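Local coordinates for protein esterase (Sinorhizobium meliloti 1021, PDB 4TX1) that acts as a carbohydrate acetylesterase of the SGNH-hydrolase family and probably also cleaves aryl esters, at residues 27-32 with 197-202; 114-119 with 172-177; 145-150 with 191-196; 149-154 with 163-168. All coordinates share one frame; numbering follows the deposited sequence.

Overall arrangement
After strand 14-20 and the short helix 22-25, segment 27-32 opens contact 1, the longest closure, which returns only at 197-202 and encloses the other three contacts. Within it, helix 112-127 enters contact 2 and meets helix 171-182. Before that second helix is reached, the loop after strand 140-145 begins contact 3, which ends at 191-196, so contacts 2 and 3 cross. Contact 4 shares Leu149 and Cys150 with contact 3; it closes a short excursion to helix 164-168 and is nested within contact 2. Contacts 1, 3 and 4 touch one another in the loops beyond the sheet; contact 2 joins two helices packed against it and touches contact 3 through Tyr175.

Contact 1: residues 27-32 with 197-202; sequences YDATGS and PIDGVH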
loop_
_atom_site.group_PDB
_atom_site.type_symbol
_atom_site.label_atom_id
_atom_site.label_comp_id
_atom_site.label_asym_id
_atom_site.label_seq_id
_atom_site.Cartn_x
_atom_site.Cartn_y
_atom_site.Cartn_z
ATOM N N TYR A 27 -17.203 12.199 20.466
ATOM C CA TYR A 27 -17.494 13.405 19.700
ATOM C C TYR A 27 -18.668 14.234 20.220
ATOM O O TYR A 27 -19.759 13.781 20.286
ATOM C CB TYR A 27 -17.676 13.105 18.196
ATOM C CG TYR A 27 -17.601 14.336 17.342
ATOM C CD1 TYR A 27 -16.422 14.725 16.774
ATOM C CD2 TYR A 27 -18.707 15.112 17.091
ATOM C CE1 TYR A 27 -16.328 15.877 16.041
ATOM C CE2 TYR A 27 -18.616 16.258 16.338
ATOM C CZ TYR A 27 -17.420 16.636 15.825
ATOM O OH TYR A 27 -17.275 17.749 15.072
ATOM N N ASP A 28 -18.382 15.474 20.560
ATOM C CA ASP A 28 -19.412 16.436 21.113
ATOM C C ASP A 28 -19.830 17.309 19.937
ATOM O O ASP A 28 -19.118 18.244 19.483
ATOM C CB ASP A 28 -18.758 17.312 22.177
ATOM C CG ASP A 28 -19.630 18.514 22.539
ATOM O OD1 ASP A 28 -20.867 18.416 22.357
ATOM O OD2 ASP A 28 -19.047 19.529 22.929
ATOM N N ALA A 29 -20.993 17.030 19.435
ATOM C CA ALA A 29 -21.604 17.723 18.320
ATOM C C ALA A 29 -21.966 19.191 18.631
ATOM O O ALA A 29 -22.087 19.983 17.701
ATOM C CB ALA A 29 -22.825 16.950 17.878
ATOM N N THR A 30 -22.155 19.511 19.887
ATOM C CA THR A 30 -22.587 20.899 20.262
ATOM C C THR A 30 -21.419 21.822 20.173
ATOM O O THR A 30 -21.536 22.813 19.465
ATOM C CB THR A 30 -23.221 21.014 21.665
ATOM O OG1 THR A 30 -24.433 20.225 21.710
ATOM C CG2 THR A 30 -23.499 22.560 22.101
ATOM N N GLY A 31 -20.288 21.408 20.744
ATOM C CA GLY A 31 -19.032 22.187 20.743
ATOM C C GLY A 31 -18.009 21.820 19.639
ATOM O O GLY A 31 -16.998 22.484 19.501
ATOM N N SER A 32 -18.305 20.824 18.820
ATOM C CA SER A 32 -17.368 20.227 17.848
ATOM C C SER A 32 -16.022 19.970 18.509
ATOM O O SER A 32 -14.931 20.444 18.027
ATOM C CB SER A 32 -17.197 21.119 16.619
ATOM O OG SER A 32 -18.468 21.387 16.035
ATOM N N PRO A 197 -30.102 14.715 17.191
ATOM C CA PRO A 197 -30.485 15.329 15.943
ATOM C C PRO A 197 -29.707 16.574 15.471
ATOM O O PRO A 197 -29.943 17.017 14.374
ATOM C CB PRO A 197 -32.006 15.682 16.125
ATOM C CG PRO A 197 -32.105 15.759 17.564
ATOM C CD PRO A 197 -31.150 14.812 18.250
ATOM N N ILE A 198 -28.813 17.083 16.277
ATOM C CA ILE A 198 -27.864 18.164 15.898
ATOM C C ILE A 198 -27.128 17.729 14.580
ATOM O O ILE A 198 -26.905 18.513 13.670
ATOM C CB ILE A 198 -26.881 18.426 17.023
ATOM C CG1 ILE A 198 -27.622 19.055 18.217
ATOM C CG2 ILE A 198 -25.793 19.378 16.587
ATOM C CD1 ILE A 198 -26.803 19.198 19.513
ATOM N N ASP A 199 -26.839 16.422 14.496
ATOM C CA ASP A 199 -26.189 15.891 13.278
ATOM C C ASP A 199 -26.567 14.493 12.848
ATOM O O ASP A 199 -26.083 14.020 11.799
ATOM C CB ASP A 199 -24.656 16.034 13.360
ATOM C CG ASP A 199 -23.987 15.135 14.384
ATOM O OD1 ASP A 199 -24.532 14.074 14.784
ATOM O OD2 ASP A 199 -22.814 15.502 14.813
ATOM N N GLY A 200 -27.410 13.833 13.618
ATOM C CA GLY A 200 -27.999 12.560 13.250
ATOM C C GLY A 200 -27.211 11.310 13.618
ATOM O O GLY A 200 -27.742 10.181 13.545
ATOM N N VAL A 201 -25.937 11.475 13.980
ATOM C CA VAL A 201 -25.036 10.324 14.120
ATOM C C VAL A 201 -24.294 10.235 15.445
ATOM O O VAL A 201 -24.027 9.145 15.906
ATOM C CB VAL A 201 -24.062 10.314 12.885
ATOM C CG1 VAL A 201 -23.091 11.471 12.926
ATOM C CG2 VAL A 201 -23.258 8.966 12.807
ATOM N N HIS A 202 -23.963 11.376 16.062
ATOM C CA HIS A 202 -23.216 11.395 17.284
ATOM C C HIS A 202 -24.072 11.197 18.539
ATOM O O HIS A 202 -25.311 11.243 18.457
ATOM C CB HIS A 202 -22.432 12.687 17.344
ATOM C CG HIS A 202 -21.293 12.689 16.344
ATOM N ND1 HIS A 202 -21.208 13.583 15.295
ATOM C CD2 HIS A 202 -20.276 11.810 16.201
ATOM C CE1 HIS A 202 -20.122 13.271 14.567
ATOM N NE2 HIS A 202 -19.531 12.207 15.105
#
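Tyr27 and His202 lay their rings against each other in an offset stack, with centroids 4.2 Å apart and planes inclined by 26°. One flank of the phenol makes the overlap: Tyr27 CD2 stands over the centre of the imidazole, 3.4 Å from His202 CE1, and Tyr27 CB comes within 3.5 Å of His202 CD2. Val201 CG1 lies against the opposite imidazole face, so the His202 ring is held between the two.

Smaller van der Waals contacts continue the interface. Ala29 CB sits 3.4 Å from Asp199 OD2 and also rests on Ile198 CG2. At the exposed end, Ile198 CD1 comes up to Thr30 OG1.

The second segment carries the Asp-Gly-Val-His sequence, which fits the DxxH block of SGNH hydrolases. His202 NE2 forms a weak hydrogen bond with Ser22 OG, and with Asp199 these residues have a charge-relay geometry consistent with a Ser-His-Asp triad.

Hydrogen bonds form within the segments, none between them. His202 ND1 gives a nearly straight bond of 2.5 Å to Asp199 OD2, which lies in the imidazole plane and is approached on its syn side, 31° out of the carboxylate plane. Asp199 OD1 accepts from the backbone N of both Val201 and His202, fixing the carboxylate's rotation. With an alanine in place of His202, Tyr27 would probably lose its stacking partner and Asp199 OD2 its ring donor. Within 27-32, Asp28 OD1 takes the backbone N of Thr30 at 3.0 Å in an Asx turn. Tyr27 also packs on Thr133 of a second subunit.

Contact 2: residues 114-119 with 172-177; sequences GAVKGI and APLYRD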
loop_
_atom_site.group_PDB
_atom_site.type_symbol
_atom_site.label_atom_id
_atom_site.label_comp_id
_atom_site.label_asym_id
_atom_site.label_seq_id
_atom_site.Cartn_x
_atom_site.Cartn_y
_atom_site.Cartn_z
ATOM N N GLY A 114 -23.307 -4.661 4.462
ATOM C CA GLY A 114 -21.853 -4.450 4.296
ATOM C C GLY A 114 -21.162 -4.243 5.656
ATOM O O GLY A 114 -20.024 -4.669 5.831
ATOM N N ALA A 115 -21.855 -3.636 6.627
ATOM C CA ALA A 115 -21.340 -3.404 7.955
ATOM C C ALA A 115 -21.203 -4.726 8.680
ATOM O O ALA A 115 -20.198 -4.994 9.299
ATOM C CB ALA A 115 -22.177 -2.418 8.796
ATOM N N VAL A 116 -22.235 -5.588 8.640
ATOM C CA VAL A 116 -22.090 -6.842 9.389
ATOM C C VAL A 116 -21.004 -7.728 8.748
ATOM O O VAL A 116 -20.357 -8.430 9.448
ATOM C CB VAL A 116 -23.440 -7.576 9.576
ATOM C CG1 VAL A 116 -23.960 -8.045 8.284
ATOM C CG2 VAL A 116 -23.333 -8.699 10.601
ATOM N N LYS A 117 -20.850 -7.720 7.427
ATOM C CA LYS A 117 -19.713 -8.422 6.828
ATOM C C LYS A 117 -18.378 -7.871 7.313
ATOM O O LYS A 117 -17.427 -8.624 7.487
ATOM C CB LYS A 117 -19.779 -8.347 5.328
ATOM C CG LYS A 117 -20.925 -9.136 4.750
ATOM C CD LYS A 117 -20.896 -10.636 5.125
ATOM C CE LYS A 117 -19.719 -11.365 4.546
ATOM N NZ LYS A 117 -19.666 -12.854 4.927
ATOM N N GLY A 118 -18.292 -6.548 7.481
ATOM C CA GLY A 118 -17.060 -5.940 8.012
ATOM C C GLY A 118 -16.832 -6.403 9.453
ATOM O O GLY A 118 -15.694 -6.729 9.855
ATOM N N ILE A 119 -17.889 -6.428 10.291
ATOM C CA ILE A 119 -17.679 -6.934 11.657
ATOM C C ILE A 119 -17.202 -8.381 11.658
ATOM O O ILE A 119 -16.326 -8.757 12.452
ATOM C CB ILE A 119 -18.993 -6.825 12.488
ATOM C CG1 ILE A 119 -19.430 -5.343 12.659
ATOM C CG2 ILE A 119 -18.821 -7.489 13.856
ATOM C CD1 ILE A 119 -18.482 -4.454 13.452
ATOM N N ALA A 172 -28.764 -3.703 14.584
ATOM C CA ALA A 172 -28.945 -4.519 15.782
ATOM C C ALA A 172 -29.334 -5.999 15.459
ATOM O O ALA A 172 -28.736 -6.898 15.978
ATOM C CB ALA A 172 -29.910 -3.859 16.748
ATOM N N PRO A 173 -30.328 -6.240 14.597
ATOM C CA PRO A 173 -30.717 -7.656 14.380
ATOM C C PRO A 173 -29.629 -8.451 13.603
ATOM O O PRO A 173 -29.348 -9.622 13.946
ATOM C CB PRO A 173 -32.029 -7.563 13.606
ATOM C CG PRO A 173 -32.200 -6.151 13.151
ATOM C CD PRO A 173 -31.331 -5.295 14.064
ATOM N N LEU A 174 -28.999 -7.805 12.606
ATOM C CA LEU A 174 -27.912 -8.410 11.850
ATOM C C LEU A 174 -26.719 -8.691 12.752
ATOM O O LEU A 174 -26.124 -9.768 12.641
ATOM C CB LEU A 174 -27.517 -7.534 10.681
ATOM C CG LEU A 174 -28.468 -7.377 9.508
ATOM C CD1 LEU A 174 -27.848 -6.448 8.459
ATOM C CD2 LEU A 174 -28.827 -8.758 8.963
ATOM N N TYR A 175 -26.330 -7.737 13.630
ATOM C CA TYR A 175 -25.195 -7.960 14.505
ATOM C C TYR A 175 -25.498 -9.073 15.518
ATOM O O TYR A 175 -24.660 -9.856 15.879
ATOM C CB TYR A 175 -24.784 -6.699 15.278
ATOM C CG TYR A 175 -24.002 -5.676 14.464
ATOM C CD1 TYR A 175 -23.994 -5.673 13.094
ATOM C CD2 TYR A 175 -23.360 -4.633 15.095
ATOM C CE1 TYR A 175 -23.273 -4.675 12.360
ATOM C CE2 TYR A 175 -22.635 -3.670 14.414
ATOM C CZ TYR A 175 -22.581 -3.681 13.040
ATOM O OH TYR A 175 -21.957 -2.709 12.238
ATOM N N ARG A 176 -26.752 -9.066 16.039
ATOM C CA ARG A 176 -27.126 -10.101 16.997
ATOM C C ARG A 176 -27.043 -11.495 16.365
ATOM O O ARG A 176 -26.540 -12.426 16.996
ATOM C CB ARG A 176 -28.576 -9.852 17.500
ATOM C CG ARG A 176 -29.079 -10.884 18.542
ATOM C CD ARG A 176 -30.551 -10.662 18.911
ATOM N NE ARG A 176 -30.815 -9.345 19.466
ATOM C CZ ARG A 176 -31.474 -8.337 18.861
ATOM N NH1 ARG A 176 -32.071 -8.482 17.663
ATOM N NH2 ARG A 176 -31.589 -7.172 19.509
ATOM N N ASP A 177 -27.554 -11.615 15.140
ATOM C CA ASP A 177 -27.513 -12.880 14.327
ATOM C C ASP A 177 -26.056 -13.301 14.122
ATOM O O ASP A 177 -25.684 -14.434 14.339
ATOM C CB ASP A 177 -28.174 -12.739 13.007
ATOM C CG ASP A 177 -29.700 -12.653 13.073
ATOM O OD1 ASP A 177 -30.298 -12.858 14.116
ATOM O OD2 ASP A 177 -30.246 -12.287 12.026
#
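Leu174 and Val116 meet at the start of this helix-helix contact, Leu174 CD1 lying 4.2 Å from Val116 CG1. The leucine backbone also takes part, since Leu174 O approaches Val116 CG2 at 3.6 Å.

Tyr175 follows and supplies the largest share of the interface. With CG placed beside the backbone N (chi1 -77°), its ring extends across to helix 112-127, though its CB does not point there directly. The valine branch and the tyrosine ring lie alongside each other, pointing opposite ways, with Tyr175 CD1 4.0 Å from Val116 CG2. Farther along the ring, Tyr175 CZ is 3.6 Å from Ile119 CG1, whose off-centre CH-pi contact lies 30° from the ring normal. The ring ends at Tyr175 OH, which touches Ala115 CB at 3.5 Å and is hydrogen-bonded to Leu99 O, satisfying this buried hydroxyl.

The helices run in roughly the same direction, their segment axes 9.7 Å apart and crossing at -29°. Leu178, one turn after Leu174, extends the packing onto Val116 and Ile119. Together the pair covers part of the central sheet: Ile119 and Tyr175 rest on Ile143 of strand 140-145, and Tyr175 also reaches Phe186 of strand 185-188.

Contact 3: residues 145-150 with 191-196; sequences SPPPLC and SVARTT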
loop_
_atom_site.group_PDB
_atom_site.type_symbol
_atom_site.label_atom_id
_atom_site.label_comp_id
_atom_site.label_asym_id
_atom_site.label_seq_id
_atom_site.Cartn_x
_atom_site.Cartn_y
_atom_site.Cartn_z
ATOM N N SER A 145 -23.975 -3.061 18.597
ATOM C CA SER A 145 -24.592 -2.329 17.511
ATOM C C SER A 145 -24.674 -0.840 18.016
ATOM O O SER A 145 -25.084 -0.571 19.181
ATOM C CB SER A 145 -25.945 -2.859 17.036
ATOM O OG SER A 145 -26.793 -2.887 18.207
ATOM N N PRO A 146 -24.220 0.116 17.179
ATOM C CA PRO A 146 -24.187 1.476 17.658
ATOM C C PRO A 146 -25.675 1.997 17.690
ATOM O O PRO A 146 -26.551 1.512 16.958
ATOM C CB PRO A 146 -23.415 2.248 16.566
ATOM C CG PRO A 146 -23.637 1.405 15.324
ATOM C CD PRO A 146 -23.614 -0.034 15.845
ATOM N N PRO A 147 -25.914 3.026 18.518
ATOM C CA PRO A 147 -27.238 3.661 18.440
ATOM C C PRO A 147 -27.534 4.149 17.064
ATOM O O PRO A 147 -26.668 4.736 16.370
ATOM C CB PRO A 147 -27.134 4.785 19.467
ATOM C CG PRO A 147 -26.108 4.377 20.399
ATOM C CD PRO A 147 -25.104 3.612 19.585
ATOM N N PRO A 148 -28.712 3.827 16.536
ATOM C CA PRO A 148 -28.973 4.152 15.175
ATOM C C PRO A 148 -29.124 5.638 14.819
ATOM O O PRO A 148 -29.397 6.462 15.685
ATOM C CB PRO A 148 -30.254 3.429 14.838
ATOM C CG PRO A 148 -30.805 3.029 16.130
ATOM C CD PRO A 148 -29.767 3.011 17.158
ATOM N N LEU A 149 -28.905 5.952 13.555
ATOM C CA LEU A 149 -28.923 7.298 13.057
ATOM C C LEU A 149 -30.338 7.858 13.195
ATOM O O LEU A 149 -31.328 7.067 13.164
ATOM C CB LEU A 149 -28.492 7.517 11.606
ATOM C CG LEU A 149 -27.138 6.990 11.063
ATOM C CD1 LEU A 149 -26.541 7.941 10.087
ATOM C CD2 LEU A 149 -26.252 6.422 12.100
ATOM N N CYS A 150 -30.405 9.157 13.404
ATOM C CA CYS A 150 -31.717 9.864 13.368
ATOM C C CYS A 150 -31.734 10.943 12.309
ATOM O O CYS A 150 -30.705 11.327 11.757
ATOM C CB CYS A 150 -32.083 10.404 14.760
ATOM S SG CYS A 150 -31.027 11.733 15.327
ATOM N N SER A 191 -30.392 0.305 22.601
ATOM C CA SER A 191 -31.290 -0.064 23.722
ATOM C C SER A 191 -31.139 0.831 24.946
ATOM O O SER A 191 -32.084 0.939 25.762
ATOM C CB SER A 191 -31.056 -1.519 24.143
ATOM O OG SER A 191 -29.947 -1.733 24.973
ATOM N N VAL A 192 -30.037 1.541 25.048
ATOM C CA VAL A 192 -29.760 2.393 26.200
ATOM C C VAL A 192 -29.463 3.857 25.855
ATOM O O VAL A 192 -29.328 4.703 26.756
ATOM C CB VAL A 192 -28.679 1.830 27.089
ATOM C CG1 VAL A 192 -29.072 0.458 27.738
ATOM C CG2 VAL A 192 -27.346 1.669 26.290
ATOM N N ALA A 193 -29.282 4.158 24.570
ATOM C CA ALA A 193 -28.761 5.452 24.096
ATOM C C ALA A 193 -29.335 5.793 22.760
ATOM O O ALA A 193 -29.795 4.930 21.988
ATOM C CB ALA A 193 -27.196 5.481 24.051
ATOM N N ARG A 194 -29.414 7.086 22.471
ATOM C CA ARG A 194 -29.810 7.558 21.213
ATOM C C ARG A 194 -28.892 8.678 20.705
ATOM O O ARG A 194 -28.234 9.383 21.474
ATOM C CB ARG A 194 -31.251 8.095 21.189
ATOM C CG ARG A 194 -31.397 9.252 22.112
ATOM C CD ARG A 194 -32.871 9.575 22.351
ATOM N NE ARG A 194 -33.637 9.958 21.167
ATOM C CZ ARG A 194 -34.963 10.163 21.128
ATOM N NH1 ARG A 194 -35.700 10.123 22.229
ATOM N NH2 ARG A 194 -35.531 10.500 19.988
ATOM N N THR A 195 -28.917 8.805 19.399
ATOM C CA THR A 195 -28.151 9.791 18.647
ATOM C C THR A 195 -28.824 11.174 18.768
ATOM O O THR A 195 -30.030 11.298 19.058
ATOM C CB THR A 195 -27.972 9.420 17.170
ATOM O OG1 THR A 195 -29.252 9.139 16.525
ATOM C CG2 THR A 195 -27.036 8.201 17.032
ATOM N N THR A 196 -28.003 12.200 18.587
ATOM C CA THR A 196 -28.477 13.555 18.631
ATOM C C THR A 196 -28.926 14.080 17.277
ATOM O O THR A 196 -28.250 13.960 16.261
ATOM C CB THR A 196 -27.492 14.522 19.287
ATOM O OG1 THR A 196 -27.975 15.872 19.066
ATOM C CG2 THR A 196 -26.118 14.412 18.640
HETATM O O HOH W 1 -30.575 6.521 18.081
#
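Thr195 sets its side chain against the backbone of Pro147 and Pro148. Its CB lies 3.6 Å from Pro148 O, and the two branches part from there. OG1, set between the backbone N and the carbonyl carbon (chi1 53°), donates a 2.8 Å hydrogen bond to Pro148 O, arriving in the carbonyl plane at a C=O...donor angle of 147°. Thr195 CG2 packs 3.2 Å from Pro148 O and 3.5 Å from Pro147 O. The tip OG1 also comes to 3.4 Å from Cys150 SG, a sulfur that in turn faces Thr196 O, and makes a weak hydrogen bond with Gly200 O.

Pro148 O has a second donor, a water at 2.7 Å that itself accepts from Thr195 N, so hydroxyl and water together grip this carbonyl. A valine replacing Thr195 would probably leave Pro148 O without its hydroxyl donor and make the link between the two loops depend more on the water. Pro147 rides on Ala193, with Pro147 CB 3.7 Å from Ala193 O and its CG against the alanine methyl.

Both loops leave the C-terminal ends of adjacent parallel strands, 140-145 and 185-188, and run on in similar directions. Pro146 packs against Leu171 and Tyr175 of helix 171-182, while Arg194 N bonds to Asn207 OD1 of helix 205-223. Backbone bonds from Cys150 to Gly200 and from Thr196 to His202 connect the pair to the probable catalytic loop.

Contact 4: residues 149-154 with 163-168; sequences LCETAN and GGVEQS
A chi1 of 69° folds Ser168 OG back over its own backbone, where it accepts a hydrogen bond from Leu149 N (2.9 Å, N-H...O angle 153°). The same hydroxyl donates to Gly164 O at 2.8 Å and thereby links the loop amide to the helix carbonyl; Gly164 O also takes the regular bond from Ser168 N. In Val165, chi1 of 169° puts CG1 opposite the backbone N and turns CG2 onto the loop, 3.5 Å from Cys150 C.

The Leu149 side chain lies over this first helical turn, its CG 3.8 Å from Gly164 O and its CB near Val165 CG2. Beside it, one water donates to Leu149 O at 2.8 Å and to Val165 O at 2.7 Å, bridging the two backbones. Glu151 reaches across Val165, its OE2 4.0 Å from Val165 CG1. That carboxylate also nears Glu166, a like-charge pair on the exposed side that may be mildly unfavourable.

The loop leads from strand 140-145 to helix 155-160, and the short helix 164-168 precedes helix 171-182. Leu149 also packs on Phe161, Thr152 OG1 bonds to Pro197 O, and Gln167 OE1 takes the backbone N of Ala112 at the start of helix 112-127.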
loop_
_atom_site.group_PDB
_atom_site.type_symbol
_atom_site.label_atom_id
_atom_site.label_comp_id
_atom_site.label_asym_id
_atom_site.label_seq_id
_atom_site.Cartn_x
_atom_site.Cartn_y
_atom_site.Cartn_z
ATOM N N LEU A 149 -28.905 5.952 13.555
ATOM C CA LEU A 149 -28.923 7.298 13.057
ATOM C C LEU A 149 -30.338 7.858 13.195
ATOM O O LEU A 149 -31.328 7.067 13.164
ATOM C CB LEU A 149 -28.492 7.517 11.606
ATOM C CG LEU A 149 -27.138 6.990 11.063
ATOM C CD1 LEU A 149 -26.541 7.941 10.087
ATOM C CD2 LEU A 149 -26.252 6.422 12.100
ATOM N N CYS A 150 -30.405 9.157 13.404
ATOM C CA CYS A 150 -31.717 9.864 13.368
ATOM C C CYS A 150 -31.734 10.943 12.309
ATOM O O CYS A 150 -30.705 11.327 11.757
ATOM C CB CYS A 150 -32.083 10.404 14.760
ATOM S SG CYS A 150 -31.027 11.733 15.327
ATOM N N GLU A 151 -32.935 11.483 11.978
ATOM C CA GLU A 151 -33.054 12.543 11.004
ATOM C C GLU A 151 -32.453 13.836 11.557
ATOM O O GLU A 151 -32.442 14.075 12.763
ATOM C CB GLU A 151 -34.504 12.803 10.563
ATOM C CG GLU A 151 -35.269 11.599 10.097
ATOM C CD GLU A 151 -34.911 11.125 8.700
ATOM O OE1 GLU A 151 -34.145 11.836 7.993
ATOM O OE2 GLU A 151 -35.432 10.017 8.299
ATOM N N THR A 152 -31.870 14.613 10.673
ATOM C CA THR A 152 -31.241 15.855 11.049
ATOM C C THR A 152 -31.477 16.926 10.050
ATOM O O THR A 152 -31.580 16.673 8.840
ATOM C CB THR A 152 -29.718 15.611 11.249
ATOM O OG1 THR A 152 -29.081 16.779 11.760
ATOM C CG2 THR A 152 -29.047 15.177 9.899
ATOM N N ALA A 153 -31.552 18.176 10.566
ATOM C CA ALA A 153 -31.648 19.360 9.716
ATOM C C ALA A 153 -30.304 19.762 9.129
ATOM O O ALA A 153 -30.233 20.596 8.214
ATOM C CB ALA A 153 -32.236 20.538 10.553
ATOM N N ASN A 154 -29.222 19.150 9.632
ATOM C CA ASN A 154 -27.846 19.531 9.218
ATOM C C ASN A 154 -27.696 18.987 7.857
ATOM O O ASN A 154 -27.630 17.759 7.693
ATOM C CB ASN A 154 -26.864 18.922 10.168
ATOM C CG ASN A 154 -25.432 19.343 9.915
ATOM O OD1 ASN A 154 -24.689 19.696 10.840
ATOM N ND2 ASN A 154 -25.048 19.320 8.716
ATOM N N GLY A 163 -29.733 8.039 3.534
ATOM C CA GLY A 163 -30.221 6.613 3.578
ATOM C C GLY A 163 -29.910 5.879 4.879
ATOM O O GLY A 163 -30.392 4.767 5.156
ATOM N N GLY A 164 -29.079 6.480 5.707
ATOM C CA GLY A 164 -28.530 5.833 6.903
ATOM C C GLY A 164 -29.492 5.602 8.015
ATOM O O GLY A 164 -29.281 4.769 8.865
ATOM N N VAL A 165 -30.565 6.422 8.098
ATOM C CA VAL A 165 -31.506 6.166 9.205
ATOM C C VAL A 165 -32.160 4.791 9.001
ATOM O O VAL A 165 -32.189 3.954 9.919
ATOM C CB VAL A 165 -32.572 7.273 9.238
ATOM C CG1 VAL A 165 -33.724 6.904 10.202
ATOM C CG2 VAL A 165 -31.906 8.572 9.679
ATOM N N GLU A 166 -32.630 4.553 7.797
ATOM C CA GLU A 166 -33.263 3.279 7.538
ATOM C C GLU A 166 -32.295 2.087 7.620
ATOM O O GLU A 166 -32.614 1.044 8.174
ATOM C CB GLU A 166 -33.917 3.352 6.197
ATOM C CG GLU A 166 -35.015 4.417 6.140
ATOM C CD GLU A 166 -34.570 5.864 5.745
ATOM O OE1 GLU A 166 -33.344 6.321 5.716
ATOM O OE2 GLU A 166 -35.550 6.607 5.452
ATOM N N GLN A 167 -31.076 2.253 7.062
ATOM C CA GLN A 167 -30.100 1.131 7.150
ATOM C C GLN A 167 -29.583 0.880 8.546
ATOM O O GLN A 167 -29.424 -0.250 8.980
ATOM C CB GLN A 167 -28.999 1.285 6.080
ATOM C CG GLN A 167 -29.396 1.107 4.605
ATOM C CD GLN A 167 -29.702 -0.359 4.288
ATOM O OE1 GLN A 167 -28.938 -1.262 4.632
ATOM N NE2 GLN A 167 -30.880 -0.601 3.670
ATOM N N SER A 168 -29.302 1.929 9.326
ATOM C CA SER A 168 -28.724 1.725 10.587
ATOM C C SER A 168 -29.659 1.026 11.537
ATOM O O SER A 168 -29.222 0.414 12.479
ATOM C CB SER A 168 -28.182 3.003 11.182
ATOM O OG SER A 168 -29.251 3.906 11.540
HETATM O O HOH W 2 -32.395 4.569 12.489
#